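Long-range contact in RabGDI protein (Plasmodium falciparum 3D7, PDB 3P1W), which probably binds prenylated Rab GTPases and inhibits their release of GDP: residues A[31-44]-A[445-458]. Numbering follows the deposited sequence.
Sequences KECILSGLLSHYGK and DLLQIWENLWGQKL
K31 NZ reaches D445 OD2 at 2.8 Å in a salt bridge, meeting the oxygen from above the carboxylate plane, 39° out of it. The lysine chain runs extended beyond CG, and the aspartate crosses it at about a right angle. Both partners bond a second time to one residue: K31 NZ donates to S431 O, while D445 OD2 accepts from S431 N. Next along the helix L446 is a knob among K31, I34, L35 and L38; its CG, between backbone N and carbonyl carbon, brings both methyls to I34, CD2 lying 3.7 Å from I34 CG2. Helix 30-41 follows strand 20-26, which pairs in parallel with 46-49 in the mixed sheet of the GDI family's Rossmann-like fold; residues 445-454, from the far end of the chain, cross 31-41 at -40°, axes 10.2 Å apart. W450 pushes its six-membered ring between the helices, with CZ3 3.5 Å from L38 CB and 3.6 Å from L39 CD2. Y42 lies obliquely to that ring, planes at 42°, its OH hydrogen-bonded to K108 NZ. A Schellman motif ends the first helix: G43, with positive phi, is C-prime, K44 N bonds to L39 O and G43 N to S40 O. In the W454 conformer described, one of two, K44 CE makes a CH-pi contact over one indole face, NZ an off-centre cation-pi contact, and L39 CD2 sits at the edge near NE1, for which no partner is modelled.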
ATOM      1  N   LYS A  31       1.626  -8.942  -4.895  1.00 19.69           N
ATOM      2  CA  LYS A  31       2.683  -8.696  -5.882  1.00 19.99           C
ATOM      3  C   LYS A  31       2.875  -9.886  -6.851  1.00 21.37           C
ATOM      4  O   LYS A  31       2.994  -9.696  -8.067  1.00 22.61           O
ATOM      5  CB  LYS A  31       4.007  -8.399  -5.206  1.00 19.97           C
ATOM      6  CG  LYS A  31       4.089  -7.050  -4.435  1.00 20.43           C
ATOM      7  CD  LYS A  31       5.378  -7.032  -3.623  1.00 19.79           C
ATOM      8  CE  LYS A  31       5.568  -5.795  -2.825  1.00 21.68           C
ATOM      9  NZ  LYS A  31       6.922  -5.725  -2.214  1.00 19.40           N
ATOM     10  N   GLU A  32       2.894 -11.089  -6.298  1.00 20.49           N
ATOM     11  CA  GLU A  32       3.047 -12.313  -7.118  1.00 22.30           C
ATOM     12  C   GLU A  32       1.896 -12.474  -8.119  1.00 23.39           C
ATOM     13  O   GLU A  32       2.112 -12.832  -9.293  1.00 25.46           O
ATOM     14  CB  GLU A  32       3.150 -13.536  -6.224  1.00 21.46           C
ATOM     15  CG  GLU A  32       4.568 -13.801  -5.670  1.00 23.40           C
ATOM     16  CD  GLU A  32       4.978 -12.866  -4.519  1.00 26.76           C
ATOM     17  OE1 GLU A  32       4.083 -12.359  -3.814  1.00 24.92           O
ATOM     18  OE2 GLU A  32       6.196 -12.645  -4.330  1.00 25.51           O
ATOM     19  N   CYS A  33       0.675 -12.239  -7.644  1.00 24.23           N
ATOM     20  CA  CYS A  33      -0.510 -12.328  -8.493  1.00 25.87           C
ATOM     21  C   CYS A  33      -0.475 -11.305  -9.639  1.00 26.73           C
ATOM     22  O   CYS A  33      -0.740 -11.642 -10.818  1.00 27.46           O
ATOM     23  CB  CYS A  33      -1.748 -12.130  -7.668  1.00 25.40           C
ATOM     24  SG  CYS A  33      -2.070 -13.480  -6.554  1.00 28.06           S
ATOM     25  N   ILE A  34      -0.121 -10.065  -9.307  1.00 25.73           N
ATOM     26  CA  ILE A  34      -0.024  -8.986 -10.308  1.00 26.83           C
ATOM     27  C   ILE A  34       1.042  -9.292 -11.368  1.00 28.08           C
ATOM     28  O   ILE A  34       0.791  -9.162 -12.598  1.00 29.36           O
ATOM     29  CB  ILE A  34       0.250  -7.599  -9.616  1.00 26.05           C
ATOM     30  CG1 ILE A  34      -0.937  -7.221  -8.727  1.00 26.15           C
ATOM     31  CG2 ILE A  34       0.530  -6.539 -10.658  1.00 25.95           C
ATOM     32  CD1 ILE A  34      -0.656  -6.122  -7.649  1.00 22.87           C
ATOM     33  N   LEU A  35       2.210  -9.736 -10.917  1.00 27.38           N
ATOM     34  CA  LEU A  35       3.288 -10.117 -11.818  1.00 28.39           C
ATOM     35  C   LEU A  35       2.881 -11.318 -12.685  1.00 29.29           C
ATOM     36  O   LEU A  35       3.175 -11.352 -13.874  1.00 30.10           O
ATOM     37  CB  LEU A  35       4.576 -10.422 -11.039  1.00 27.35           C
ATOM     38  CG  LEU A  35       5.361  -9.191 -10.575  1.00 27.12           C
ATOM     39  CD1 LEU A  35       6.312  -9.523  -9.430  1.00 25.84           C
ATOM     40  CD2 LEU A  35       6.083  -8.526 -11.729  1.00 27.30           C
ATOM     41  N   SER A  36       2.184 -12.289 -12.098  1.00 29.22           N
ATOM     42  CA  SER A  36       1.671 -13.435 -12.855  1.00 30.25           C
ATOM     43  C   SER A  36       0.724 -12.975 -13.972  1.00 31.96           C
ATOM     44  O   SER A  36       0.783 -13.481 -15.115  1.00 32.55           O
ATOM     45  CB  SER A  36       0.940 -14.428 -11.933  1.00 30.40           C
ATOM     46  OG  SER A  36       1.823 -15.014 -10.991  1.00 29.13           O
ATOM     47  N   GLY A  37      -0.153 -12.030 -13.630  1.00 30.98           N
ATOM     48  CA  GLY A  37      -1.079 -11.401 -14.566  1.00 32.94           C
ATOM     49  C   GLY A  37      -0.370 -10.752 -15.740  1.00 34.33           C
ATOM     50  O   GLY A  37      -0.714 -11.012 -16.901  1.00 36.33           O
ATOM     51  N   LEU A  38       0.635  -9.935 -15.438  1.00 33.45           N
ATOM     52  CA  LEU A  38       1.471  -9.308 -16.464  1.00 34.72           C
ATOM     53  C   LEU A  38       2.219 -10.318 -17.344  1.00 36.22           C
ATOM     54  O   LEU A  38       2.305 -10.134 -18.577  1.00 37.38           O
ATOM     55  CB  LEU A  38       2.480  -8.367 -15.810  1.00 33.70           C
ATOM     56  CG  LEU A  38       1.884  -7.091 -15.198  1.00 33.34           C
ATOM     57  CD1 LEU A  38       2.932  -6.402 -14.352  1.00 32.66           C
ATOM     58  CD2 LEU A  38       1.372  -6.175 -16.317  1.00 34.61           C
ATOM     59  N   LEU A  39       2.783 -11.366 -16.731  1.00 35.49           N
ATOM     60  CA  LEU A  39       3.472 -12.422 -17.508  1.00 37.35           C
ATOM     61  C   LEU A  39       2.506 -13.143 -18.450  1.00 39.44           C
ATOM     62  O   LEU A  39       2.809 -13.348 -19.635  1.00 41.05           O
ATOM     63  CB  LEU A  39       4.141 -13.431 -16.567  1.00 36.19           C
ATOM     64  CG  LEU A  39       5.351 -12.869 -15.811  1.00 35.21           C
ATOM     65  CD1 LEU A  39       5.755 -13.716 -14.573  1.00 34.26           C
ATOM     66  CD2 LEU A  39       6.505 -12.676 -16.753  1.00 35.53           C
ATOM     67  N   SER A  40       1.351 -13.534 -17.922  1.00 40.05           N
ATOM     68  CA  SER A  40       0.318 -14.198 -18.717  1.00 42.55           C
ATOM     69  C   SER A  40      -0.196 -13.275 -19.826  1.00 44.14           C
ATOM     70  O   SER A  40      -0.453 -13.714 -20.956  1.00 45.02           O
ATOM     71  CB  SER A  40      -0.825 -14.672 -17.798  1.00 42.05           C
ATOM     72  OG  SER A  40      -1.911 -15.223 -18.532  1.00 46.37           O
ATOM     73  N   HIS A  41      -0.349 -11.989 -19.515  1.00 43.93           N
ATOM     74  CA  HIS A  41      -0.783 -11.020 -20.527  1.00 46.00           C
ATOM     75  C   HIS A  41       0.212 -10.895 -21.690  1.00 47.52           C
ATOM     76  O   HIS A  41      -0.199 -10.799 -22.862  1.00 49.84           O
ATOM     77  CB  HIS A  41      -1.028  -9.650 -19.892  1.00 45.05           C
ATOM     78  CG  HIS A  41      -1.453  -8.598 -20.867  1.00 47.39           C
ATOM     79  ND1 HIS A  41      -0.579  -7.658 -21.377  1.00 48.49           N
ATOM     80  CD2 HIS A  41      -2.658  -8.334 -21.427  1.00 48.49           C
ATOM     81  CE1 HIS A  41      -1.229  -6.860 -22.204  1.00 48.97           C
ATOM     82  NE2 HIS A  41      -2.492  -7.247 -22.250  1.00 49.84           N
ATOM     83  N   TYR A  42       1.510 -10.903 -21.384  1.00 46.57           N
ATOM     84  CA  TYR A  42       2.546 -10.756 -22.413  1.00 47.68           C
ATOM     85  C   TYR A  42       3.002 -12.112 -22.987  1.00 48.21           C
ATOM     86  O   TYR A  42       4.100 -12.229 -23.528  1.00 48.33           O
ATOM     87  CB  TYR A  42       3.746  -9.957 -21.880  1.00 46.64           C
ATOM     88  CG  TYR A  42       3.512  -8.460 -21.817  1.00 48.28           C
ATOM     89  CD1 TYR A  42       3.202  -7.831 -20.615  1.00 47.54           C
ATOM     90  CD2 TYR A  42       3.604  -7.667 -22.967  1.00 52.34           C
ATOM     91  CE1 TYR A  42       2.992  -6.454 -20.549  1.00 48.54           C
ATOM     92  CE2 TYR A  42       3.388  -6.290 -22.913  1.00 52.90           C
ATOM     93  CZ  TYR A  42       3.085  -5.689 -21.697  1.00 50.39           C
ATOM     94  OH  TYR A  42       2.870  -4.327 -21.625  1.00 51.69           O
ATOM     95  N   GLY A  43       2.156 -13.129 -22.844  1.00 47.82           N
ATOM     96  CA  GLY A  43       2.324 -14.385 -23.551  1.00 48.67           C
ATOM     97  C   GLY A  43       3.295 -15.361 -22.920  1.00 47.45           C
ATOM     98  O   GLY A  43       3.690 -16.314 -23.566  1.00 47.02           O
ATOM     99  N   LYS A  44       3.685 -15.152 -21.660  1.00 44.62           N
ATOM    100  CA  LYS A  44       4.648 -16.070 -21.039  1.00 44.29           C
ATOM    101  C   LYS A  44       3.928 -17.284 -20.441  1.00 43.61           C
ATOM    102  O   LYS A  44       2.763 -17.194 -20.066  1.00 43.00           O
ATOM    103  CB  LYS A  44       5.518 -15.360 -19.998  1.00 43.21           C
ATOM    104  CG  LYS A  44       6.427 -14.265 -20.589  1.00 45.64           C
ATOM    105  CD  LYS A  44       7.655 -14.849 -21.249  1.00 48.97           C
ATOM    106  CE  LYS A  44       8.447 -13.810 -22.041  1.00 51.24           C
ATOM    107  NZ  LYS A  44       9.539 -14.472 -22.816  1.00 53.47           N
ATOM    108  N   ASP A 445       7.987  -1.908  -6.205  1.00 21.95           N
ATOM    109  CA  ASP A 445       8.782  -3.129  -6.096  1.00 22.58           C
ATOM    110  C   ASP A 445       8.474  -4.089  -7.230  1.00 22.82           C
ATOM    111  O   ASP A 445       9.390  -4.595  -7.862  1.00 24.80           O
ATOM    112  CB  ASP A 445       8.534  -3.820  -4.755  1.00 20.15           C
ATOM    113  CG  ASP A 445       9.368  -5.096  -4.581  1.00 23.63           C
ATOM    114  OD1 ASP A 445      10.601  -5.049  -4.790  1.00 21.31           O
ATOM    115  OD2 ASP A 445       8.759  -6.135  -4.229  1.00 22.20           O
ATOM    116  N   LEU A 446       7.195  -4.350  -7.497  1.00 23.67           N
ATOM    117  CA  LEU A 446       6.853  -5.281  -8.582  1.00 24.55           C
ATOM    118  C   LEU A 446       7.270  -4.728  -9.937  1.00 26.60           C
ATOM    119  O   LEU A 446       7.728  -5.488 -10.788  1.00 25.58           O
ATOM    120  CB  LEU A 446       5.379  -5.731  -8.534  1.00 25.04           C
ATOM    121  CG  LEU A 446       4.247  -4.785  -8.940  1.00 24.84           C
ATOM    122  CD1 LEU A 446       4.076  -4.863 -10.469  1.00 25.03           C
ATOM    123  CD2 LEU A 446       2.940  -5.191  -8.239  1.00 25.06           C
ATOM    124  N   LEU A 447       7.186  -3.410 -10.120  1.00 26.00           N
ATOM    125  CA  LEU A 447       7.695  -2.800 -11.359  1.00 28.27           C
ATOM    126  C   LEU A 447       9.209  -2.957 -11.534  1.00 28.99           C
ATOM    127  O   LEU A 447       9.682  -3.177 -12.646  1.00 30.10           O
ATOM    128  CB  LEU A 447       7.306  -1.332 -11.454  1.00 27.85           C
ATOM    129  CG  LEU A 447       5.819  -1.135 -11.762  1.00 29.48           C
ATOM    130  CD1 LEU A 447       5.486   0.345 -11.702  1.00 30.42           C
ATOM    131  CD2 LEU A 447       5.438  -1.730 -13.133  1.00 30.58           C
ATOM    132  N   GLN A 448       9.959  -2.829 -10.439  1.00 29.33           N
ATOM    133  CA  GLN A 448      11.410  -3.042 -10.457  1.00 30.58           C
ATOM    134  C   GLN A 448      11.704  -4.505 -10.826  1.00 30.52           C
ATOM    135  O   GLN A 448      12.562  -4.782 -11.670  1.00 31.60           O
ATOM    136  CB  GLN A 448      12.034  -2.677  -9.098  1.00 30.98           C
ATOM    137  CG  GLN A 448      13.568  -2.535  -9.077  1.00 35.58           C
ATOM    138  CD  GLN A 448      14.142  -2.314  -7.669  1.00 39.64           C
ATOM    139  OE1 GLN A 448      14.218  -3.237  -6.854  1.00 42.34           O
ATOM    140  NE2 GLN A 448      14.552  -1.088  -7.388  1.00 43.07           N
ATOM    141  N   ILE A 449      10.990  -5.446 -10.218  1.00 29.18           N
ATOM    142  CA  ILE A 449      11.153  -6.857 -10.586  1.00 29.86           C
ATOM    143  C   ILE A 449      10.878  -7.051 -12.091  1.00 31.25           C
ATOM    144  O   ILE A 449      11.720  -7.626 -12.800  1.00 32.17           O
ATOM    145  CB  ILE A 449      10.266  -7.774  -9.740  1.00 28.62           C
ATOM    146  CG1 ILE A 449      10.792  -7.790  -8.293  1.00 28.98           C
ATOM    147  CG2 ILE A 449      10.208  -9.180 -10.367  1.00 29.17           C
ATOM    148  CD1 ILE A 449       9.866  -8.489  -7.297  1.00 27.68           C
ATOM    149  N   TRP A 450       9.747  -6.532 -12.583  1.00 31.77           N
ATOM    150  CA  TRP A 450       9.417  -6.623 -14.018  1.00 33.76           C
ATOM    151  C   TRP A 450      10.526  -6.078 -14.944  1.00 35.70           C
ATOM    152  O   TRP A 450      10.944  -6.758 -15.900  1.00 35.75           O
ATOM    153  CB  TRP A 450       8.090  -5.920 -14.343  1.00 34.05           C
ATOM    154  CG  TRP A 450       7.718  -6.071 -15.791  1.00 36.06           C
ATOM    155  CD1 TRP A 450       8.031  -5.220 -16.828  1.00 38.81           C
ATOM    156  CD2 TRP A 450       7.006  -7.160 -16.373  1.00 36.30           C
ATOM    157  NE1 TRP A 450       7.543  -5.716 -18.019  1.00 37.99           N
ATOM    158  CE2 TRP A 450       6.911  -6.908 -17.766  1.00 38.89           C
ATOM    159  CE3 TRP A 450       6.426  -8.323 -15.857  1.00 35.92           C
ATOM    160  CZ2 TRP A 450       6.264  -7.774 -18.629  1.00 39.45           C
ATOM    161  CZ3 TRP A 450       5.779  -9.190 -16.733  1.00 38.24           C
ATOM    162  CH2 TRP A 450       5.705  -8.911 -18.096  1.00 37.83           C
ATOM    163  N   GLU A 451      11.002  -4.872 -14.654  1.00 36.40           N
ATOM    164  CA  GLU A 451      12.086  -4.251 -15.424  1.00 38.77           C
ATOM    165  C   GLU A 451      13.301  -5.177 -15.576  1.00 40.00           C
ATOM    166  O   GLU A 451      13.921  -5.242 -16.652  1.00 41.23           O
ATOM    167  CB  GLU A 451      12.543  -2.937 -14.778  1.00 38.73           C
ATOM    168  CG  GLU A 451      13.759  -2.263 -15.460  1.00 43.02           C
ATOM    169  CD  GLU A 451      14.112  -0.870 -14.895  1.00 45.99           C
ATOM    170  OE1 GLU A 451      13.684  -0.526 -13.782  1.00 49.22           O
ATOM    171  OE2 GLU A 451      14.839  -0.118 -15.579  1.00 52.05           O
ATOM    172  N   ASN A 452      13.649  -5.855 -14.488  1.00 39.42           N
ATOM    173  CA  ASN A 452      14.866  -6.669 -14.422  1.00 40.75           C
ATOM    174  C   ASN A 452      14.702  -8.096 -14.901  1.00 41.78           C
ATOM    175  O   ASN A 452      15.696  -8.763 -15.195  1.00 41.17           O
ATOM    176  CB  ASN A 452      15.424  -6.634 -13.001  1.00 40.05           C
ATOM    177  CG  ASN A 452      16.046  -5.296 -12.671  1.00 39.84           C
ATOM    178  OD1 ASN A 452      17.074  -4.944 -13.231  1.00 41.82           O
ATOM    179  ND2 ASN A 452      15.430  -4.549 -11.776  1.00 39.21           N
ATOM    180  N   LEU A 453      13.458  -8.560 -14.988  1.00 42.33           N
ATOM    181  CA  LEU A 453      13.158  -9.838 -15.608  1.00 44.35           C
ATOM    182  C   LEU A 453      13.430  -9.760 -17.095  1.00 47.55           C
ATOM    183  O   LEU A 453      14.058 -10.644 -17.651  1.00 47.96           O
ATOM    184  CB  LEU A 453      11.683 -10.226 -15.444  1.00 43.77           C
ATOM    185  CG  LEU A 453      11.099 -10.699 -14.115  1.00 42.47           C
ATOM    186  CD1 LEU A 453       9.583 -10.838 -14.276  1.00 42.01           C
ATOM    187  CD2 LEU A 453      11.691 -12.013 -13.667  1.00 40.63           C
ATOM    188  N   TRP A 454      12.961  -8.699 -17.744  0.50 48.81           N
ATOM    189  CA  TRP A 454      13.065  -8.596 -19.201  0.50 51.49           C
ATOM    190  C   TRP A 454      13.894  -7.411 -19.691  0.50 53.00           C
ATOM    191  O   TRP A 454      14.011  -7.200 -20.899  0.50 54.65           O
ATOM    192  CB  TRP A 454      11.663  -8.550 -19.804  0.50 51.92           C
ATOM    193  CG  TRP A 454      10.766  -9.594 -19.214  0.50 50.54           C
ATOM    194  CD1 TRP A 454       9.652  -9.385 -18.446  0.50 49.33           C
ATOM    195  CD2 TRP A 454      10.923 -11.017 -19.316  0.50 49.71           C
ATOM    196  NE1 TRP A 454       9.102 -10.592 -18.077  0.50 48.75           N
ATOM    197  CE2 TRP A 454       9.864 -11.608 -18.598  0.50 48.70           C
ATOM    198  CE3 TRP A 454      11.854 -11.847 -19.951  0.50 50.05           C
ATOM    199  CZ2 TRP A 454       9.708 -12.990 -18.502  0.50 47.73           C
ATOM    200  CZ3 TRP A 454      11.699 -13.217 -19.850  0.50 49.55           C
ATOM    201  CH2 TRP A 454      10.636 -13.774 -19.134  0.50 48.75           C
ATOM    202  N   GLY A 455      14.465  -6.640 -18.770  1.00 52.89           N
ATOM    203  CA  GLY A 455      15.382  -5.551 -19.146  1.00 54.72           C
ATOM    204  C   GLY A 455      14.689  -4.303 -19.672  1.00 56.41           C
ATOM    205  O   GLY A 455      15.350  -3.363 -20.118  1.00 58.07           O
ATOM    206  N   GLN A 456      13.363  -4.273 -19.599  1.00 56.87           N
ATOM    207  CA  GLN A 456      12.575  -3.173 -20.145  1.00 58.49           C
ATOM    208  C   GLN A 456      11.491  -2.772 -19.153  1.00 56.95           C
ATOM    209  O   GLN A 456      10.780  -3.632 -18.627  1.00 55.69           O
ATOM    210  CB  GLN A 456      11.915  -3.617 -21.447  1.00 60.80           C
ATOM    211  CG  GLN A 456      10.869  -4.712 -21.221  1.00 62.20           C
ATOM    212  CD  GLN A 456      10.419  -5.396 -22.484  1.00 66.43           C
ATOM    213  OE1 GLN A 456      11.228  -5.766 -23.345  1.00 70.25           O
ATOM    214  NE2 GLN A 456       9.101  -5.600 -22.593  1.00 67.96           N
ATOM    215  N   LYS A 457      11.360  -1.470 -18.911  1.00 56.83           N
ATOM    216  CA  LYS A 457      10.283  -0.956 -18.065  1.00 55.87           C
ATOM    217  C   LYS A 457       8.942  -1.290 -18.701  1.00 55.89           C
ATOM    218  O   LYS A 457       8.839  -1.436 -19.920  1.00 56.47           O
ATOM    219  CB  LYS A 457      10.404   0.563 -17.869  1.00 56.60           C
ATOM    220  CG  LYS A 457      11.691   1.004 -17.161  1.00 57.84           C
ATOM    221  CD  LYS A 457      11.624   2.447 -16.669  1.00 59.36           C
ATOM    222  CE  LYS A 457      12.522   2.654 -15.452  1.00 59.21           C
ATOM    223  NZ  LYS A 457      12.304   3.983 -14.835  1.00 59.26           N
ATOM    224  N   LEU A 458       7.927  -1.443 -17.861  1.00 53.86           N
ATOM    225  CA  LEU A 458       6.564  -1.633 -18.314  1.00 54.24           C
ATOM    226  C   LEU A 458       6.103  -0.294 -18.887  1.00 55.83           C
ATOM    227  O   LEU A 458       6.390   0.763 -18.311  1.00 55.18           O
ATOM    228  CB  LEU A 458       5.690  -2.068 -17.131  1.00 52.43           C
ATOM    229  CG  LEU A 458       4.290  -2.616 -17.390  1.00 52.00           C
ATOM    230  CD1 LEU A 458       4.338  -3.915 -18.179  1.00 51.61           C
ATOM    231  CD2 LEU A 458       3.551  -2.813 -16.060  1.00 49.03           C
TER